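Local coordinates for protein nucleoside-diphosphate sugar epimerase (SulA family) (Corynebacterium glutamicum, PDB 3OH8) that probably interconverts nucleoside-diphosphate sugars by epimerisation, using an NAD-type cofactor held in a Rossmann-like domain, at residues P38-E43 against T49-L54; L58-R63 against A88-V93. One frame throughout, in Å; residues are numbered along the deposited sequence.

Interaction 1: residues P38-E43 against T49-L54; sequences PITQAE and TTIFSL
P38 and F52 form the last antiparallel, non-hydrogen-bonded pair where the short strand 37-38 meets strand 49-53, at the outer end of the antiparallel sheet in the N-terminal part of the chain. The proline ring lies obliquely across the phenyl group of F52, with CB 3.9 Å from F52 CE2. Beyond this pair residues 39-43 leave strand geometry but stay bound. I39 N donates to I51 O over 2.7 Å in a nearly straight bond (167°), and T40 N adds a long, weak bond to the same carbonyl. T40 then replaces a backbone acceptor with its side chain: chi1 of 77° sets OG1 between its own backbone N and carbonyl carbon, where it accepts I51 N at 3.0 Å. The strand's amide is thus satisfied although the neighbouring backbone has drifted off. The other branch, T40 CG2, rests 3.7 Å from I51 CG1, while I39 CD1 approaches I51 CG2 and I39 CG2 lies beside S53 CB. Further along, two waters fill in for direct pairing. One gives a proton to T49 O and also binds T40 OG1; the second accepts from A42 N and joins it to T50 OG1, at 2.6 Å from each. Beside the second bridge A42 CB turns toward the strand, 3.2 Å from T50 OG1 and 3.4 Å from T49 O. In the other direction S53 bonds to N37 through its backbone, and its OG also reaches N37 O. P38 and F52 both pack on V26 of helix 25-29, and on its other edge strand 49-53 pairs with strand 59-64.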
loop_
_atom_site.group_PDB
_atom_site.type_symbol
_atom_site.label_atom_id
_atom_site.label_comp_id
_atom_site.label_asym_id
_atom_site.label_seq_id
_atom_site.Cartn_x
_atom_site.Cartn_y
_atom_site.Cartn_z
ATOM N N PRO A 38 3.848 5.784 -11.640
ATOM C CA PRO A 38 4.801 6.893 -11.631
ATOM C C PRO A 38 6.210 6.330 -11.534
ATOM O O PRO A 38 6.503 5.540 -10.629
ATOM C CB PRO A 38 4.437 7.658 -10.356
ATOM C CG PRO A 38 3.818 6.608 -9.456
ATOM C CD PRO A 38 3.072 5.700 -10.388
ATOM N N ILE A 39 7.066 6.690 -12.484
ATOM C CA ILE A 39 8.437 6.211 -12.436
ATOM C C ILE A 39 9.413 7.304 -12.010
ATOM O O ILE A 39 10.552 7.018 -11.655
ATOM C CB ILE A 39 8.859 5.518 -13.755
ATOM C CG1 ILE A 39 8.564 6.404 -14.966
ATOM C CG2 ILE A 39 8.122 4.194 -13.910
ATOM C CD1 ILE A 39 8.867 5.716 -16.294
ATOM N N THR A 40 8.960 8.552 -12.016
ATOM C CA THR A 40 9.771 9.638 -11.482
ATOM C C THR A 40 9.019 10.453 -10.425
ATOM O O THR A 40 7.804 10.344 -10.284
ATOM C CB THR A 40 10.272 10.587 -12.594
ATOM O OG1 THR A 40 9.210 11.448 -13.013
ATOM C CG2 THR A 40 10.777 9.806 -13.778
ATOM N N GLN A 41 9.761 11.280 -9.697
ATOM C CA GLN A 41 9.198 12.151 -8.670
ATOM C C GLN A 41 9.371 13.636 -9.001
ATOM O O GLN A 41 10.487 14.164 -8.956
ATOM C CB GLN A 41 9.863 11.850 -7.322
ATOM C CG GLN A 41 9.353 12.702 -6.165
ATOM C CD GLN A 41 7.950 12.319 -5.737
ATOM O OE1 GLN A 41 7.030 13.127 -5.820
ATOM N NE2 GLN A 41 7.780 11.076 -5.279
ATOM N N ALA A 42 8.272 14.310 -9.326
ATOM C CA ALA A 42 8.303 15.757 -9.510
ATOM C C ALA A 42 8.648 16.437 -8.194
ATOM O O ALA A 42 8.036 16.168 -7.163
ATOM C CB ALA A 42 6.976 16.268 -10.041
ATOM N N GLU A 43 9.638 17.318 -8.245
ATOM C CA GLU A 43 10.186 17.960 -7.055
ATOM C C GLU A 43 9.150 18.783 -6.283
ATOM O O GLU A 43 9.120 18.760 -5.048
ATOM C CB GLU A 43 11.364 18.845 -7.469
ATOM C CG GLU A 43 12.037 19.613 -6.348
ATOM C CD GLU A 43 13.179 20.478 -6.861
ATOM O OE1 GLU A 43 14.052 19.950 -7.589
ATOM O OE2 GLU A 43 13.202 21.686 -6.537
ATOM N N THR A 49 7.777 18.001 -13.892
ATOM C CA THR A 49 7.042 16.934 -14.537
ATOM C C THR A 49 7.187 15.588 -13.834
ATOM O O THR A 49 8.129 15.347 -13.080
ATOM C CB THR A 49 7.380 16.833 -16.053
ATOM O OG1 THR A 49 8.331 15.793 -16.285
ATOM C CG2 THR A 49 7.925 18.153 -16.572
ATOM N N THR A 50 6.206 14.735 -14.072
ATOM C CA THR A 50 6.181 13.387 -13.535
ATOM C C THR A 50 5.995 12.433 -14.705
ATOM O O THR A 50 5.124 12.663 -15.540
ATOM C CB THR A 50 4.995 13.209 -12.584
ATOM O OG1 THR A 50 5.122 14.127 -11.495
ATOM C CG2 THR A 50 4.944 11.769 -12.055
ATOM N N ILE A 51 6.815 11.385 -14.779
ATOM C CA ILE A 51 6.676 10.394 -15.842
ATOM C C ILE A 51 5.960 9.162 -15.308
ATOM O O ILE A 51 6.344 8.618 -14.268
ATOM C CB ILE A 51 8.059 9.934 -16.401
ATOM C CG1 ILE A 51 8.991 11.121 -16.706
ATOM C CG2 ILE A 51 7.876 9.042 -17.636
ATOM C CD1 ILE A 51 8.615 11.927 -17.923
ATOM N N PHE A 52 4.916 8.727 -16.008
ATOM C CA PHE A 52 4.220 7.492 -15.662
ATOM C C PHE A 52 4.490 6.417 -16.715
ATOM O O PHE A 52 4.472 6.700 -17.909
ATOM C CB PHE A 52 2.705 7.709 -15.621
ATOM C CG PHE A 52 2.231 8.586 -14.499
ATOM C CD1 PHE A 52 2.316 9.967 -14.595
ATOM C CD2 PHE A 52 1.680 8.029 -13.358
ATOM C CE1 PHE A 52 1.854 10.784 -13.568
ATOM C CE2 PHE A 52 1.218 8.839 -12.316
ATOM C CZ PHE A 52 1.306 10.214 -12.425
ATOM N N SER A 53 4.705 5.184 -16.273
ATOM C CA SER A 53 4.757 4.051 -17.187
ATOM C C SER A 53 3.339 3.579 -17.483
ATOM O O SER A 53 2.477 3.594 -16.601
ATOM C CB SER A 53 5.555 2.905 -16.570
ATOM O OG SER A 53 4.921 2.446 -15.389
ATOM N N LEU A 54 3.107 3.173 -18.729
ATOM C CA LEU A 54 1.825 2.648 -19.185
ATOM C C LEU A 54 2.093 1.284 -19.813
ATOM O O LEU A 54 3.246 0.889 -19.949
ATOM C CB LEU A 54 1.211 3.588 -20.221
ATOM C CG LEU A 54 0.377 4.777 -19.732
ATOM C CD1 LEU A 54 0.199 5.807 -20.841
ATOM C CD2 LEU A 54 -0.967 4.298 -19.227
HETATM O O HOH W 1 10.200 13.786 -13.703
HETATM O O HOH W 2 5.804 13.632 -9.029
#

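Interaction 2: residues L58-R63 against A88-V93; sequences LKWVAR and ANWRHV
W60 and W90 meet edge to face within an N-terminal unit whose antiparallel sheet and long helix, 119-139, are consistent with a START-like helix-grip fold. The two tryptophans belong to segments that are not sheet neighbours: strand 74-78 runs between strands 59-64 and 91-99, and their indoles meet beside C79, just past the end of that strand, without any hydrogen bond between the two segments. A88 opens the second segment with its CB turned away from W60. N89 follows with a left-handed backbone (phi 57°), a local turn of the chain just ahead of W90, whose CB points back toward strand 59-64. W90 carries the contact from this side. Its CG is anti to the backbone N (chi1 174°), extending the indole from the chain so that one face of the five-membered ring meets W60. W60 is likewise extended and brings the outer edge of its benzene ring to that face; the planes stand at 88°, with 5.2 Å between the W60 six-membered and W90 five-membered ring centroids. This is a T-shaped stack, in which C-H groups of W60 are directed at the pi cloud of W90. R91 faces the opposite side of the sheet, packs against V78 and S110 and makes a long, weak ion pair with D65. H92 returns to the side of W90, where its ring meets F122 of helix 119-139 and stacks with H94; ND1 also makes a weak bond to V93 O. At the tryptophan junction, A62 CB sits over one face of the W60 indole, displaced toward its rim, while W60 CZ2 lies 3.7 Å from W90 CD1 and W60 CH2 lies 3.9 Å from W90 NE1.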
loop_
_atom_site.group_PDB
_atom_site.type_symbol
_atom_site.label_atom_id
_atom_site.label_comp_id
_atom_site.label_asym_id
_atom_site.label_seq_id
_atom_site.Cartn_x
_atom_site.Cartn_y
_atom_site.Cartn_z
ATOM N N LEU A 58 4.760 2.196 -23.397
ATOM C CA LEU A 58 4.339 3.589 -23.508
ATOM C C LEU A 58 4.514 4.349 -22.186
ATOM O O LEU A 58 4.645 3.743 -21.111
ATOM C CB LEU A 58 2.888 3.693 -23.980
ATOM C CG LEU A 58 2.541 3.244 -25.402
ATOM C CD1 LEU A 58 1.055 3.447 -25.666
ATOM C CD2 LEU A 58 3.367 4.001 -26.423
ATOM N N LYS A 59 4.518 5.679 -22.280
ATOM C CA LYS A 59 4.716 6.529 -21.111
ATOM C C LYS A 59 3.856 7.774 -21.151
ATOM O O LYS A 59 3.584 8.333 -22.214
ATOM C CB LYS A 59 6.190 6.898 -20.943
ATOM C CG LYS A 59 7.048 5.701 -20.627
ATOM C CD LYS A 59 8.494 6.061 -20.396
ATOM C CE LYS A 59 9.349 4.798 -20.388
ATOM N NZ LYS A 59 10.733 5.042 -19.899
ATOM N N TRP A 60 3.410 8.199 -19.976
ATOM C CA TRP A 60 2.622 9.408 -19.868
ATOM C C TRP A 60 3.446 10.469 -19.148
ATOM O O TRP A 60 3.945 10.238 -18.041
ATOM C CB TRP A 60 1.324 9.125 -19.117
ATOM C CG TRP A 60 0.406 10.296 -19.048
ATOM C CD1 TRP A 60 0.097 11.153 -20.063
ATOM C CD2 TRP A 60 -0.342 10.739 -17.908
ATOM N NE1 TRP A 60 -0.793 12.104 -19.625
ATOM C CE2 TRP A 60 -1.078 11.871 -18.306
ATOM C CE3 TRP A 60 -0.460 10.291 -16.594
ATOM C CZ2 TRP A 60 -1.920 12.557 -17.436
ATOM C CZ3 TRP A 60 -1.298 10.976 -15.730
ATOM C CH2 TRP A 60 -2.017 12.093 -16.156
ATOM N N VAL A 61 3.598 11.622 -19.792
ATOM C CA VAL A 61 4.379 12.717 -19.237
ATOM C C VAL A 61 3.412 13.743 -18.668
ATOM O O VAL A 61 2.767 14.473 -19.410
ATOM C CB VAL A 61 5.258 13.387 -20.308
ATOM C CG1 VAL A 61 6.043 14.553 -19.709
ATOM C CG2 VAL A 61 6.201 12.362 -20.932
ATOM N N ALA A 62 3.291 13.770 -17.346
ATOM C CA ALA A 62 2.419 14.732 -16.693
ATOM C C ALA A 62 3.240 15.922 -16.234
ATOM O O ALA A 62 4.417 15.780 -15.913
ATOM C CB ALA A 62 1.706 14.089 -15.514
ATOM N N ARG A 63 2.614 17.092 -16.198
ATOM C CA ARG A 63 3.318 18.324 -15.881
ATOM C C ARG A 63 2.471 19.148 -14.913
ATOM O O ARG A 63 1.267 19.257 -15.094
ATOM C CB ARG A 63 3.525 19.101 -17.185
ATOM C CG ARG A 63 4.747 20.006 -17.240
ATOM C CD ARG A 63 4.894 20.598 -18.643
ATOM N NE ARG A 63 5.432 21.955 -18.623
ATOM C CZ ARG A 63 4.692 23.055 -18.521
ATOM N NH1 ARG A 63 3.368 22.969 -18.424
ATOM N NH2 ARG A 63 5.277 24.247 -18.514
ATOM N N ALA A 88 -5.186 11.850 -22.726
ATOM C CA ALA A 88 -4.695 13.070 -23.347
ATOM C C ALA A 88 -5.661 14.218 -23.139
ATOM O O ALA A 88 -6.841 14.009 -22.857
ATOM C CB ALA A 88 -4.456 12.852 -24.825
ATOM N N ASN A 89 -5.152 15.434 -23.300
ATOM C CA ASN A 89 -5.952 16.624 -23.073
ATOM C C ASN A 89 -6.503 16.597 -21.648
ATOM O O ASN A 89 -7.644 16.976 -21.387
ATOM C CB ASN A 89 -7.080 16.702 -24.098
ATOM C CG ASN A 89 -7.397 18.130 -24.504
ATOM O OD1 ASN A 89 -6.802 18.670 -25.437
ATOM N ND2 ASN A 89 -8.338 18.750 -23.802
ATOM N N TRP A 90 -5.659 16.138 -20.735
ATOM C CA TRP A 90 -6.037 15.914 -19.350
ATOM C C TRP A 90 -5.644 17.121 -18.506
ATOM O O TRP A 90 -4.502 17.579 -18.553
ATOM C CB TRP A 90 -5.337 14.642 -18.853
ATOM C CG TRP A 90 -5.503 14.320 -17.391
ATOM C CD1 TRP A 90 -4.725 14.769 -16.358
ATOM C CD2 TRP A 90 -6.485 13.459 -16.807
ATOM N NE1 TRP A 90 -5.168 14.241 -15.167
ATOM C CE2 TRP A 90 -6.249 13.437 -15.416
ATOM C CE3 TRP A 90 -7.543 12.706 -17.324
ATOM C CZ2 TRP A 90 -7.029 12.688 -14.538
ATOM C CZ3 TRP A 90 -8.321 11.971 -16.451
ATOM C CH2 TRP A 90 -8.058 11.964 -15.072
ATOM N N ARG A 91 -6.590 17.647 -17.735
ATOM C CA ARG A 91 -6.276 18.750 -16.833
ATOM C C ARG A 91 -6.941 18.525 -15.471
ATOM O O ARG A 91 -8.163 18.537 -15.361
ATOM C CB ARG A 91 -6.713 20.080 -17.452
ATOM C CG ARG A 91 -5.973 21.295 -16.924
ATOM C CD ARG A 91 -6.138 22.501 -17.865
ATOM N NE ARG A 91 -5.407 23.670 -17.384
ATOM C CZ ARG A 91 -5.917 24.570 -16.550
ATOM N NH1 ARG A 91 -7.166 24.439 -16.114
ATOM N NH2 ARG A 91 -5.181 25.601 -16.153
ATOM N N HIS A 92 -6.125 18.334 -14.437
ATOM C CA HIS A 92 -6.623 17.933 -13.128
ATOM C C HIS A 92 -6.297 19.014 -12.104
ATOM O O HIS A 92 -5.139 19.208 -11.739
ATOM C CB HIS A 92 -5.977 16.589 -12.736
ATOM C CG HIS A 92 -6.488 16.014 -11.443
ATOM N ND1 HIS A 92 -7.289 16.713 -10.577
ATOM C CD2 HIS A 92 -6.293 14.789 -10.891
ATOM C CE1 HIS A 92 -7.568 15.949 -9.525
ATOM N NE2 HIS A 92 -6.983 14.784 -9.695
ATOM N N VAL A 93 -7.321 19.738 -11.657
ATOM C CA VAL A 93 -7.134 20.748 -10.627
ATOM C C VAL A 93 -7.429 20.150 -9.240
ATOM O O VAL A 93 -8.475 19.530 -9.032
ATOM C CB VAL A 93 -8.054 21.974 -10.851
ATOM C CG1 VAL A 93 -7.863 22.989 -9.728
ATOM C CG2 VAL A 93 -7.777 22.616 -12.213
#

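From the N terminus, the chain first closes interaction 1, a short loop in which 38-43 folds back on 49-54 with five residues between them. It then turns directly into strand 59-64, the next strand of the same sheet. Interaction 2 closes a longer loop: residues 64-87, including strand 74-78, lead out and back to 88-93. The two loops follow in series, and neither encloses nor crosses the other. Backbone pairing of T50 with A62 and of F52 with W60 joins them, and the F52 and W60 rings also meet. Together they connect the outer strand 37-38 with strand 91-99, well across the sheet.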